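Chitinase (Thermococcus kodakarensis KOD1, PDB 5DHD) hydrolyses the beta-1,4 links of chitin, and the domain described here is a chitin-binding domain that probably holds the enzyme on its polymeric substrate. Local coordinates at residues W33-K38 with E86-Y91; S44-W49 with G76-G81. All coordinates share one frame; numbering follows the deposited sequence.

How the contacts relate
Contact 1 and contact 2 sit in different sheets of the all-beta chitin-binding domain, their centres about 14 Å apart. Contact 1 joins strands 34-39 and 85-92 inside the five-stranded antiparallel sheet; contact 2 joins strand 45-49, one of the two edge strands of the four-stranded antiparallel sheet, to strand 72-79. Along the chain the order is 33-38, 44-49, 76-81, 86-91, so contact 2 is nested within the loop that contact 1 closes. The two sheets pack face to face as a beta-sandwich, and the contacts meet in its interior, where Val-37 CG1 lies 4.0 Å from Phe-77 CZ. The chain passes between the sheets from 34-39 to 45-49 and again from 72-79 to 85-92, tying the layers together.

Contact 1 of 2, residues W33-K38 with E86-Y91; sequences WVVKVK and EAIYLY. With PE3 (3,6,9,12,15,18,21,24,27,30,33,36,39-tridecaoxahentetracontane-1,41-diol), chain E; PE3 (3,6,9,12,15,18,21,24,27,30,33,36,39-tridecaoxahentetracontane-1,41-diol), chain F; PE3 (3,6,9,12,15,18,21,24,27,30,33,36,39-tridecaoxahentetracontane-1,41-diol), chain H.
Lys-38 and Glu-86 run side by side and point the same way at one end of this antiparallel pair. CG of Lys-38 stands anti to the backbone N (chi1 176°), and further bends in the chain bring NZ within 3.2 Å of Glu-86 OE1, a salt bridge in which the ammonium comes at OE1 from above the carboxylate plane. Glu-86 and Ala-87 both face Lys-38, a classic beta bulge, and the backbone N of Glu-86 bonds to Lys-38 O.

Further along, Lys-36 and Tyr-91 rise on the same face as Lys-38. Tyr-91 presents its ring to a polyethylene glycol chain (chain E), whose C14 lies 3.3 Å above the ring plane, over the centre. Beyond CG, Lys-36 is extended and carries NZ into the curl of that chain, where four ether oxygens accept hydrogen bonds, among them O16 at 2.9 Å. NZ is 5.7 Å from the Tyr-91 ring centroid, a long cation-pi approach that is weak at most. The Tyr-89 ring turns an edge to Lys-36 O, with CD2 3.5 Å away.

The other face is apolar. The side chains of Val-35 and Ile-88 cross at a slant, with Val-35 CG1 3.5 Å from Ile-88 CG2, and Val-35 CG2 meets Leu-90 CD1 at 3.8 Å; Phe-75 and Phe-77 of the opposing sheet touch Val-35 and Val-37, respectively.

Paired backbone bonds at Val-34 with Tyr-91 and at Lys-36 with Tyr-89 fix the register. The pair thus gives the sandwich a greasy inner side and an outer side where Lys-36 and Tyr-91 together hold an ether chain, the ammonium by hydrogen bonds and the ring by contact over its face.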
loop_
_atom_site.group_PDB
_atom_site.type_symbol
_atom_site.label_atom_id
_atom_site.label_comp_id
_atom_site.label_asym_id
_atom_site.label_seq_id
_atom_site.Cartn_x
_atom_site.Cartn_y
_atom_site.Cartn_z
ATOM N N TRP A 33 4.901 8.672 4.412
ATOM C CA TRP A 33 3.671 7.900 4.468
ATOM C C TRP A 33 3.884 6.457 4.885
ATOM O O TRP A 33 4.986 5.912 4.782
ATOM C CB TRP A 33 2.954 7.963 3.111
ATOM C CG TRP A 33 3.801 7.623 1.897
ATOM C CD1 TRP A 33 4.384 8.504 1.038
ATOM C CD2 TRP A 33 4.058 6.310 1.375
ATOM N NE1 TRP A 33 4.982 7.819 -0.006
ATOM C CE2 TRP A 33 4.796 6.474 0.186
ATOM C CE3 TRP A 33 3.726 5.010 1.797
ATOM C CZ2 TRP A 33 5.219 5.381 -0.597
ATOM C CZ3 TRP A 33 4.141 3.921 1.023
ATOM C CH2 TRP A 33 4.880 4.116 -0.158
ATOM N N VAL A 34 2.807 5.850 5.373
ATOM C CA VAL A 34 2.829 4.467 5.808
ATOM C C VAL A 34 1.575 3.790 5.282
ATOM O O VAL A 34 0.462 4.206 5.596
ATOM C CB VAL A 34 2.821 4.369 7.357
ATOM C CG1 VAL A 34 2.777 2.910 7.800
ATOM C CG2 VAL A 34 4.071 5.039 7.917
ATOM N N VAL A 35 1.754 2.762 4.461
ATOM C CA VAL A 35 0.615 2.028 3.932
ATOM C C VAL A 35 0.612 0.646 4.576
ATOM O O VAL A 35 1.568 -0.117 4.434
ATOM C CB VAL A 35 0.672 1.915 2.410
ATOM C CG1 VAL A 35 -0.370 0.918 1.903
ATOM C CG2 VAL A 35 0.397 3.279 1.802
ATOM N N LYS A 36 -0.459 0.340 5.301
ATOM C CA LYS A 36 -0.597 -0.942 5.978
ATOM C C LYS A 36 -1.571 -1.823 5.224
ATOM O O LYS A 36 -2.714 -1.430 4.975
ATOM C CB LYS A 36 -1.084 -0.755 7.417
ATOM C CG LYS A 36 -0.126 0.012 8.300
ATOM C CD LYS A 36 -0.565 -0.158 9.740
ATOM C CE LYS A 36 0.507 0.297 10.674
ATOM N NZ LYS A 36 0.090 0.195 12.094
ATOM N N VAL A 37 -1.118 -3.024 4.890
ATOM C CA VAL A 37 -1.916 -3.969 4.125
ATOM C C VAL A 37 -2.219 -5.235 4.915
ATOM O O VAL A 37 -1.324 -5.832 5.516
ATOM C CB VAL A 37 -1.161 -4.354 2.840
ATOM C CG1 VAL A 37 -1.973 -5.351 2.027
ATOM C CG2 VAL A 37 -0.829 -3.095 2.031
ATOM N N LYS A 38 -3.487 -5.633 4.909
ATOM C CA LYS A 38 -3.926 -6.846 5.589
ATOM C C LYS A 38 -4.210 -7.901 4.527
ATOM O O LYS A 38 -5.015 -7.676 3.622
ATOM C CB LYS A 38 -5.204 -6.590 6.393
ATOM C CG LYS A 38 -5.791 -7.847 7.074
ATOM C CD LYS A 38 -4.894 -8.354 8.194
ATOM C CE LYS A 38 -5.532 -9.534 8.936
ATOM N NZ LYS A 38 -5.837 -10.693 8.033
ATOM N N GLU A 86 -7.268 -7.860 1.976
ATOM C CA GLU A 86 -8.557 -7.583 2.593
ATOM C C GLU A 86 -8.764 -6.096 2.840
ATOM O O GLU A 86 -9.895 -5.612 2.798
ATOM C CB GLU A 86 -8.672 -8.316 3.924
ATOM C CG GLU A 86 -8.458 -9.814 3.796
ATOM C CD GLU A 86 -8.662 -10.550 5.099
ATOM O OE1 GLU A 86 -8.397 -9.964 6.171
ATOM O OE2 GLU A 86 -9.079 -11.725 5.044
ATOM N N ALA A 87 -7.677 -5.377 3.111
ATOM C CA ALA A 87 -7.766 -3.941 3.366
ATOM C C ALA A 87 -6.416 -3.252 3.215
ATOM O O ALA A 87 -5.369 -3.864 3.418
ATOM C CB ALA A 87 -8.288 -3.698 4.796
ATOM N N ILE A 88 -6.457 -1.974 2.847
ATOM C CA ILE A 88 -5.252 -1.167 2.693
ATOM C C ILE A 88 -5.521 0.150 3.414
ATOM O O ILE A 88 -6.540 0.802 3.167
ATOM C CB ILE A 88 -4.912 -0.888 1.205
ATOM C CG1 ILE A 88 -4.679 -2.220 0.458
ATOM C CG2 ILE A 88 -3.687 0.052 1.117
ATOM C CD1 ILE A 88 -4.406 -2.058 -1.049
ATOM N N TYR A 89 -4.616 0.527 4.311
ATOM C CA TYR A 89 -4.761 1.758 5.083
ATOM C C TYR A 89 -3.613 2.720 4.806
ATOM O O TYR A 89 -2.453 2.314 4.798
ATOM C CB TYR A 89 -4.759 1.440 6.589
ATOM C CG TYR A 89 -5.817 0.441 7.017
ATOM C CD1 TYR A 89 -7.111 0.858 7.343
ATOM C CD2 TYR A 89 -5.527 -0.915 7.074
ATOM C CE1 TYR A 89 -8.084 -0.066 7.717
ATOM C CE2 TYR A 89 -6.487 -1.843 7.446
ATOM C CZ TYR A 89 -7.754 -1.404 7.764
ATOM O OH TYR A 89 -8.682 -2.333 8.149
ATOM N N LEU A 90 -3.940 3.991 4.588
ATOM C CA LEU A 90 -2.918 5.008 4.356
ATOM C C LEU A 90 -2.817 5.909 5.580
ATOM O O LEU A 90 -3.772 6.603 5.937
ATOM C CB LEU A 90 -3.238 5.862 3.132
ATOM C CG LEU A 90 -2.359 7.119 2.954
ATOM C CD1 LEU A 90 -0.890 6.752 2.705
ATOM C CD2 LEU A 90 -2.923 7.946 1.790
ATOM N N TYR A 91 -1.651 5.883 6.215
ATOM C CA TYR A 91 -1.386 6.699 7.390
ATOM C C TYR A 91 -0.333 7.748 7.087
ATOM O O TYR A 91 0.702 7.451 6.494
ATOM C CB TYR A 91 -0.895 5.853 8.565
ATOM C CG TYR A 91 -1.988 5.063 9.241
ATOM C CD1 TYR A 91 -2.785 5.650 10.229
ATOM C CD2 TYR A 91 -2.257 3.742 8.870
ATOM C CE1 TYR A 91 -3.829 4.933 10.832
ATOM C CE2 TYR A 91 -3.301 3.015 9.471
ATOM C CZ TYR A 91 -4.075 3.624 10.445
ATOM O OH TYR A 91 -5.095 2.925 11.051
HETATM C C18 PE3 E . -3.366 0.016 12.627
HETATM C C17 PE3 E . -3.151 1.370 13.287
HETATM O O16 PE3 E . -2.132 2.019 12.545
HETATM C C15 PE3 E . -1.825 3.305 13.044
HETATM C C14 PE3 E . -0.716 3.856 12.169
HETATM O O13 PE3 E . 0.447 3.115 12.500
HETATM C C12 PE3 E . 1.500 3.568 11.671
HETATM C C11 PE3 E . 2.760 2.791 12.035
HETATM O O10 PE3 E . 2.557 1.388 12.003
HETATM C C9 PE3 E . 3.825 0.832 12.339
HETATM C C8 PE3 E . 3.831 -0.691 12.366
HETATM O O7 PE3 E . 2.602 -1.187 12.876
HETATM C C6 PE3 E . 2.714 -2.604 12.820
HETATM C C5 PE3 E . 1.466 -3.306 13.363
HETATM O O4 PE3 E . 0.292 -2.631 12.935
HETATM C C30 PE3 F . -12.956 1.096 4.034
HETATM C C29 PE3 F . -11.730 0.377 4.597
HETATM O O28 PE3 F . -12.162 -0.727 5.375
HETATM C C27 PE3 F . -10.997 -1.379 5.887
HETATM C C26 PE3 F . -11.411 -2.573 6.751
HETATM O O25 PE3 F . -11.827 -3.664 5.922
HETATM O O13 PE3 H . -14.955 -4.097 0.631
HETATM C C12 PE3 H . -13.677 -3.520 0.196
HETATM C C11 PE3 H . -12.519 -4.405 0.542
HETATM O O10 PE3 H . -12.309 -5.442 -0.461
HETATM C C9 PE3 H . -11.247 -6.354 -0.019
HETATM C C8 PE3 H . -11.012 -7.539 -1.008
HETATM O O7 PE3 H . -12.288 -8.283 -1.247
HETATM C C6 PE3 H . -12.035 -9.386 -2.177
#

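Contact 2 of 2, residues S44-W49 with G76-G81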
loop_
_atom_site.group_PDB
_atom_site.type_symbol
_atom_site.label_atom_id
_atom_site.label_comp_id
_atom_site.label_asym_id
_atom_site.label_seq_id
_atom_site.Cartn_x
_atom_site.Cartn_y
_atom_site.Cartn_z
ATOM N N SER A 44 1.019 -14.073 1.068
ATOM C CA SER A 44 2.195 -13.279 1.377
ATOM C C SER A 44 2.555 -12.439 0.163
ATOM O O SER A 44 2.129 -12.728 -0.956
ATOM C CB SER A 44 3.406 -14.154 1.758
ATOM O OG SER A 44 3.810 -14.990 0.698
ATOM N N VAL A 45 3.320 -11.380 0.392
ATOM C CA VAL A 45 3.753 -10.522 -0.698
ATOM C C VAL A 45 4.966 -11.184 -1.328
ATOM O O VAL A 45 5.957 -11.465 -0.645
ATOM C CB VAL A 45 4.105 -9.109 -0.177
ATOM C CG1 VAL A 45 4.828 -8.307 -1.250
ATOM C CG2 VAL A 45 2.838 -8.407 0.225
ATOM N N SER A 46 4.886 -11.451 -2.626
ATOM C CA SER A 46 5.984 -12.096 -3.335
ATOM C C SER A 46 6.851 -11.116 -4.119
ATOM O O SER A 46 7.989 -11.433 -4.473
ATOM C CB SER A 46 5.451 -13.192 -4.257
ATOM O OG SER A 46 4.467 -12.689 -5.127
ATOM N N SER A 47 6.316 -9.931 -4.393
ATOM C CA SER A 47 7.067 -8.926 -5.133
ATOM C C SER A 47 6.605 -7.517 -4.768
ATOM O O SER A 47 5.444 -7.306 -4.426
ATOM C CB SER A 47 6.873 -9.119 -6.645
ATOM O OG SER A 47 7.657 -8.212 -7.404
ATOM N N PHE A 48 7.527 -6.562 -4.807
ATOM C CA PHE A 48 7.182 -5.170 -4.539
ATOM C C PHE A 48 8.227 -4.253 -5.149
ATOM O O PHE A 48 9.358 -4.673 -5.423
ATOM C CB PHE A 48 7.010 -4.878 -3.031
ATOM C CG PHE A 48 8.279 -5.011 -2.227
ATOM C CD1 PHE A 48 8.693 -6.248 -1.768
ATOM C CD2 PHE A 48 9.056 -3.890 -1.941
ATOM C CE1 PHE A 48 9.886 -6.367 -1.021
ATOM C CE2 PHE A 48 10.246 -3.995 -1.196
ATOM C CZ PHE A 48 10.650 -5.230 -0.744
ATOM N N TRP A 49 7.837 -3.005 -5.379
ATOM C CA TRP A 49 8.733 -2.037 -5.990
ATOM C C TRP A 49 8.371 -0.612 -5.598
ATOM O O TRP A 49 7.223 -0.325 -5.257
ATOM C CB TRP A 49 8.690 -2.179 -7.531
ATOM C CG TRP A 49 7.281 -2.159 -8.117
ATOM C CD1 TRP A 49 6.570 -1.059 -8.534
ATOM C CD2 TRP A 49 6.408 -3.285 -8.281
ATOM N NE1 TRP A 49 5.306 -1.438 -8.942
ATOM C CE2 TRP A 49 5.179 -2.795 -8.792
ATOM C CE3 TRP A 49 6.543 -4.666 -8.043
ATOM C CZ2 TRP A 49 4.088 -3.637 -9.062
ATOM C CZ3 TRP A 49 5.443 -5.508 -8.313
ATOM C CH2 TRP A 49 4.240 -4.983 -8.813
ATOM N N GLY A 76 3.949 -0.567 -5.988
ATOM C CA GLY A 76 3.090 -1.714 -6.189
ATOM C C GLY A 76 3.647 -2.962 -5.563
ATOM O O GLY A 76 4.804 -3.003 -5.131
ATOM N N PHE A 77 2.813 -3.991 -5.508
ATOM C CA PHE A 77 3.237 -5.261 -4.957
ATOM C C PHE A 77 2.365 -6.370 -5.510
ATOM O O PHE A 77 1.291 -6.122 -6.067
ATOM C CB PHE A 77 3.167 -5.284 -3.414
ATOM C CG PHE A 77 1.797 -5.023 -2.849
ATOM C CD1 PHE A 77 1.359 -3.728 -2.608
ATOM C CD2 PHE A 77 0.965 -6.090 -2.525
ATOM C CE1 PHE A 77 0.088 -3.496 -2.046
ATOM C CE2 PHE A 77 -0.303 -5.871 -1.955
ATOM C CZ PHE A 77 -0.738 -4.578 -1.720
ATOM N N ILE A 78 2.849 -7.596 -5.377
ATOM C CA ILE A 78 2.101 -8.759 -5.819
ATOM C C ILE A 78 1.948 -9.656 -4.606
ATOM O O ILE A 78 2.919 -9.914 -3.891
ATOM C CB ILE A 78 2.828 -9.541 -6.937
ATOM C CG1 ILE A 78 2.907 -8.673 -8.201
ATOM C CG2 ILE A 78 2.076 -10.873 -7.214
ATOM C CD1 ILE A 78 3.848 -9.217 -9.283
ATOM N N ALA A 79 0.720 -10.098 -4.353
ATOM C CA ALA A 79 0.438 -10.988 -3.235
ATOM C C ALA A 79 0.026 -12.334 -3.821
ATOM O O ALA A 79 -0.576 -12.396 -4.894
ATOM C CB ALA A 79 -0.675 -10.428 -2.342
ATOM N N THR A 80 0.354 -13.415 -3.126
ATOM C CA THR A 80 0.012 -14.740 -3.619
ATOM C C THR A 80 -1.481 -14.996 -3.498
ATOM O O THR A 80 -2.126 -14.551 -2.549
ATOM C CB THR A 80 0.777 -15.823 -2.849
ATOM O OG1 THR A 80 0.425 -15.774 -1.464
ATOM C CG2 THR A 80 2.285 -15.605 -3.019
ATOM N N GLY A 81 -2.022 -15.716 -4.474
ATOM C CA GLY A 81 -3.439 -16.023 -4.455
ATOM C C GLY A 81 -4.285 -14.994 -5.180
ATOM O O GLY A 81 -3.791 -13.956 -5.631
HETATM O O HOH W 1 1.812 -17.467 0.356
#
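Trp-49 lays its indole over the backbone of Gly-76, with Gly-76 O 3.5 Å above the ring plane and over its centre. Phe-77 N sits above the same face, nearer the rim. With chi1 at 51°, CG lies between the backbone N and the carbonyl carbon, which folds the ring across the neighbouring strand. A side chain at Gly-76 would run into the six-membered ring. At the indole edge, CH2 meets Ile-78 CG1 at 4.0 Å, the two side chains crossing at a slant. With an alanine in place of Trp-49, the Gly-76 peptide would probably lose the indole face lying on it, and Ile-78 CG1 its aromatic neighbour, opening a gap at this end of the edge strand.

On the side of the sheet that carries Val-45 and Phe-77, turned toward the other sheet, Val-45 CG2 approaches Phe-77 CD2 at 4.1 Å, the side chains roughly perpendicular, while Phe-77 stacks on Phe-62 of the other sheet.

Ser-46 and Ser-47 both face Ile-78, a classic beta bulge. Ile-78 O takes a 2.8 Å bond from Ser-46 N and a weak one from Ser-47 N. Beyond it, Ser-44 N reaches Thr-80 OG1 at 3.1 Å, and one water joins that hydroxyl to Ser-44 OG.

The chemistry is therefore divided: serine and threonine hydroxyls add to the backbone bonds at one end of the edge strand, and a tryptophan face covers a peptide at the other.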